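Local atomic coordinates of nuclear receptor corepressor 2 (Homo sapiens, PDB entry 4A69), a protein that acts as a nuclear receptor corepressor whose SANT-type domain binds inositol tetrakisphosphate together with a partner protein. Residues C[63-68]-C[82-87]. Sequence-based numbering, arbitrary orientation.
Sequences KNFGLI and LYYYLT. With I0P (D-myo inositol 1,4,5,6 tetrakisphosphate), chain Q.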
loop_
_atom_site.group_PDB
_atom_site.type_symbol
_atom_site.label_atom_id
_atom_site.label_comp_id
_atom_site.label_asym_id
_atom_site.label_seq_id
_atom_site.Cartn_x
_atom_site.Cartn_y
_atom_site.Cartn_z
ATOM N N LYS C 63 -14.224 18.323 -7.312
ATOM C CA LYS C 63 -13.303 17.631 -6.390
ATOM C C LYS C 63 -12.439 18.581 -5.545
ATOM O O LYS C 63 -11.442 18.173 -4.951
ATOM C CB LYS C 63 -12.428 16.617 -7.141
ATOM C CG LYS C 63 -13.229 15.600 -7.941
ATOM C CD LYS C 63 -12.337 14.666 -8.734
ATOM C CE LYS C 63 -13.170 13.617 -9.441
ATOM N NZ LYS C 63 -12.322 12.607 -10.128
ATOM N N ASN C 64 -12.824 19.852 -5.495
ATOM C CA ASN C 64 -12.206 20.779 -4.556
ATOM C C ASN C 64 -12.963 20.702 -3.227
ATOM O O ASN C 64 -13.778 21.567 -2.894
ATOM C CB ASN C 64 -12.187 22.198 -5.117
ATOM C CG ASN C 64 -11.294 23.125 -4.323
ATOM O OD1 ASN C 64 -11.089 22.943 -3.121
ATOM N ND2 ASN C 64 -10.765 24.135 -4.990
ATOM N N PHE C 65 -12.689 19.636 -2.487
ATOM C CA PHE C 65 -13.431 19.316 -1.278
ATOM C C PHE C 65 -13.094 20.279 -0.150
ATOM O O PHE C 65 -13.903 20.478 0.742
ATOM C CB PHE C 65 -13.201 17.859 -0.866
ATOM C CG PHE C 65 -13.657 16.848 -1.893
ATOM C CD1 PHE C 65 -15.018 16.610 -2.109
ATOM C CD2 PHE C 65 -12.731 16.123 -2.630
ATOM C CE1 PHE C 65 -15.440 15.678 -3.046
ATOM C CE2 PHE C 65 -13.147 15.183 -3.569
ATOM C CZ PHE C 65 -14.506 14.961 -3.774
ATOM N N GLY C 66 -11.909 20.884 -0.212
ATOM C CA GLY C 66 -11.540 21.972 0.698
ATOM C C GLY C 66 -12.526 23.118 0.558
ATOM O O GLY C 66 -13.110 23.576 1.547
ATOM N N LEU C 67 -12.732 23.568 -0.681
ATOM C CA LEU C 67 -13.700 24.635 -0.953
ATOM C C LEU C 67 -15.127 24.227 -0.583
ATOM O O LEU C 67 -15.847 24.992 0.057
ATOM C CB LEU C 67 -13.614 25.083 -2.418
ATOM C CG LEU C 67 -14.237 26.412 -2.859
ATOM C CD1 LEU C 67 -14.105 27.498 -1.805
ATOM C CD2 LEU C 67 -13.580 26.863 -4.154
ATOM N N ILE C 68 -15.535 23.019 -0.964
ATOM C CA ILE C 68 -16.888 22.556 -0.663
ATOM C C ILE C 68 -17.144 22.562 0.846
ATOM O O ILE C 68 -18.134 23.146 1.312
ATOM C CB ILE C 68 -17.185 21.173 -1.284
ATOM C CG1 ILE C 68 -17.206 21.266 -2.810
ATOM C CG2 ILE C 68 -18.510 20.615 -0.771
ATOM C CD1 ILE C 68 -16.992 19.941 -3.515
ATOM N N LEU C 82 -16.069 11.416 2.057
ATOM C CA LEU C 82 -16.877 10.228 2.308
ATOM C C LEU C 82 -18.242 10.270 1.589
ATOM O O LEU C 82 -18.672 9.277 1.001
ATOM C CB LEU C 82 -17.063 9.994 3.801
ATOM C CG LEU C 82 -17.863 8.749 4.196
ATOM C CD1 LEU C 82 -17.189 7.449 3.778
ATOM C CD2 LEU C 82 -18.184 8.747 5.683
ATOM N N TYR C 83 -18.907 11.420 1.644
ATOM C CA TYR C 83 -20.202 11.606 0.980
ATOM C C TYR C 83 -20.073 11.397 -0.528
ATOM O O TYR C 83 -20.881 10.685 -1.125
ATOM C CB TYR C 83 -20.776 12.995 1.297
ATOM C CG TYR C 83 -22.071 13.323 0.578
ATOM C CD1 TYR C 83 -23.292 12.791 1.014
ATOM C CD2 TYR C 83 -22.077 14.168 -0.534
ATOM C CE1 TYR C 83 -24.479 13.085 0.354
ATOM C CE2 TYR C 83 -23.259 14.471 -1.196
ATOM C CZ TYR C 83 -24.454 13.928 -0.748
ATOM O OH TYR C 83 -25.627 14.225 -1.402
ATOM N N TYR C 84 -19.040 11.990 -1.123
ATOM C CA TYR C 84 -18.758 11.843 -2.550
ATOM C C TYR C 84 -18.704 10.379 -2.978
ATOM O O TYR C 84 -19.344 9.996 -3.960
ATOM C CB TYR C 84 -17.453 12.550 -2.913
ATOM C CG TYR C 84 -16.933 12.280 -4.304
ATOM C CD1 TYR C 84 -17.477 12.938 -5.407
ATOM C CD2 TYR C 84 -15.846 11.420 -4.518
ATOM C CE1 TYR C 84 -17.002 12.714 -6.677
ATOM C CE2 TYR C 84 -15.353 11.195 -5.805
ATOM C CZ TYR C 84 -15.943 11.845 -6.879
ATOM O OH TYR C 84 -15.486 11.662 -8.163
ATOM N N TYR C 85 -17.963 9.558 -2.231
ATOM C CA TYR C 85 -17.864 8.138 -2.577
ATOM C C TYR C 85 -19.127 7.334 -2.273
ATOM O O TYR C 85 -19.434 6.385 -2.981
ATOM C CB TYR C 85 -16.649 7.505 -1.920
ATOM C CG TYR C 85 -15.362 7.875 -2.609
ATOM C CD1 TYR C 85 -15.022 7.303 -3.837
ATOM C CD2 TYR C 85 -14.495 8.811 -2.051
ATOM C CE1 TYR C 85 -13.845 7.650 -4.490
ATOM C CE2 TYR C 85 -13.311 9.159 -2.686
ATOM C CZ TYR C 85 -12.990 8.567 -3.902
ATOM O OH TYR C 85 -11.829 8.910 -4.546
ATOM N N LEU C 86 -19.847 7.712 -1.219
ATOM C CA LEU C 86 -21.083 7.012 -0.839
ATOM C C LEU C 86 -22.247 7.256 -1.829
ATOM O O LEU C 86 -23.145 6.425 -1.954
ATOM C CB LEU C 86 -21.475 7.349 0.608
ATOM C CG LEU C 86 -20.676 6.622 1.710
ATOM C CD1 LEU C 86 -20.983 7.193 3.087
ATOM C CD2 LEU C 86 -20.910 5.118 1.701
ATOM N N THR C 87 -22.177 8.358 -2.569
ATOM C CA THR C 87 -23.270 8.785 -3.433
ATOM C C THR C 87 -23.001 8.840 -4.941
ATOM O O THR C 87 -23.950 8.786 -5.722
ATOM C CB THR C 87 -23.799 10.161 -2.997
ATOM O OG1 THR C 87 -22.751 11.133 -3.116
ATOM C CG2 THR C 87 -24.285 10.105 -1.559
HETATM O O21 I0P Q . -14.252 3.451 -13.366
HETATM P P1 I0P Q . -14.474 4.947 -13.349
HETATM O O41 I0P Q . -15.639 5.433 -12.508
HETATM O O31 I0P Q . -14.414 5.619 -14.690
HETATM O O11 I0P Q . -13.170 5.477 -12.545
HETATM C C1 I0P Q . -12.969 6.869 -12.312
HETATM C C6 I0P Q . -12.431 7.125 -10.905
HETATM O O16 I0P Q . -13.385 6.618 -9.987
HETATM P P6 I0P Q . -13.004 5.522 -8.881
HETATM O O46 I0P Q . -11.962 6.212 -8.018
HETATM O O26 I0P Q . -12.418 4.359 -9.614
HETATM O O36 I0P Q . -14.294 5.254 -8.160
HETATM C C5 I0P Q . -12.199 8.621 -10.675
HETATM O O15 I0P Q . -11.673 8.849 -9.367
HETATM P P5 I0P Q . -12.439 9.524 -8.135
HETATM O O45 I0P Q . -11.695 10.820 -7.893
HETATM O O35 I0P Q . -13.883 9.714 -8.554
HETATM O O25 I0P Q . -12.257 8.487 -7.067
HETATM C C2 I0P Q . -12.017 7.392 -13.377
HETATM O O12 I0P Q . -10.812 6.606 -13.350
HETATM C C3 I0P Q . -11.728 8.869 -13.147
HETATM O O13 I0P Q . -10.736 9.272 -14.079
HETATM C C4 I0P Q . -11.221 9.161 -11.729
HETATM O O14 I0P Q . -11.074 10.569 -11.591
HETATM P P4 I0P Q . -9.718 11.361 -11.894
HETATM O O24 I0P Q . -8.625 10.468 -11.358
HETATM O O44 I0P Q . -9.622 11.500 -13.396
HETATM O O34 I0P Q . -9.957 12.681 -11.192
#
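F65 and Y84 meet as a T-shaped aromatic pair: the edge of the phenylalanine, led by CZ, comes down over one face of the tyrosine, with ring centroids 5.3 Å apart and planes at 63°. The closest approach is F65 CZ to Y84 CG, 3.7 Å, while F65 CE1 rests against Y84 CB. A phenylalanine suits this buried place, because it also packs on V77, C80 and V81 of helix 77-87. These two helices, 65-70 and 77-87, pack here within a Myb-like domain, a small three-helix fold of the helix-turn-helix class; in this corepressor the surface beside them receives inositol 1,4,5,6-tetrakisphosphate. With CG anti to the backbone N (chi1 170°), the Y84 ring is sent toward F65 and its OH on to the ligand, where it donates to I0P O35 at 2.6 Å, the oxygen lying near the ring plane. Y85 OH likewise donates to I0P O25, so two adjacent tyrosines grip different oxygens of the same phosphate. The extended chain of K63 carries its CE to 3.3 Å from Y84 OH, and its NZ bonds to I0P O45 of that phosphate and, at 2.6 Å, to O34 of another, the long cationic side chain bridging two anionic groups. Replacing Y84 with an alanine would probably leave O35 without its hydroxyl donor and open a gap against the F65 edge. K88 and residues of the other protein chain also hydrogen-bond to the ligand. Asparagine suits the N-cap of helix 65-70: N64 OD1 accepts from L67 N at 3.0 Å, taking up an N-H that has no preceding turn to bond with.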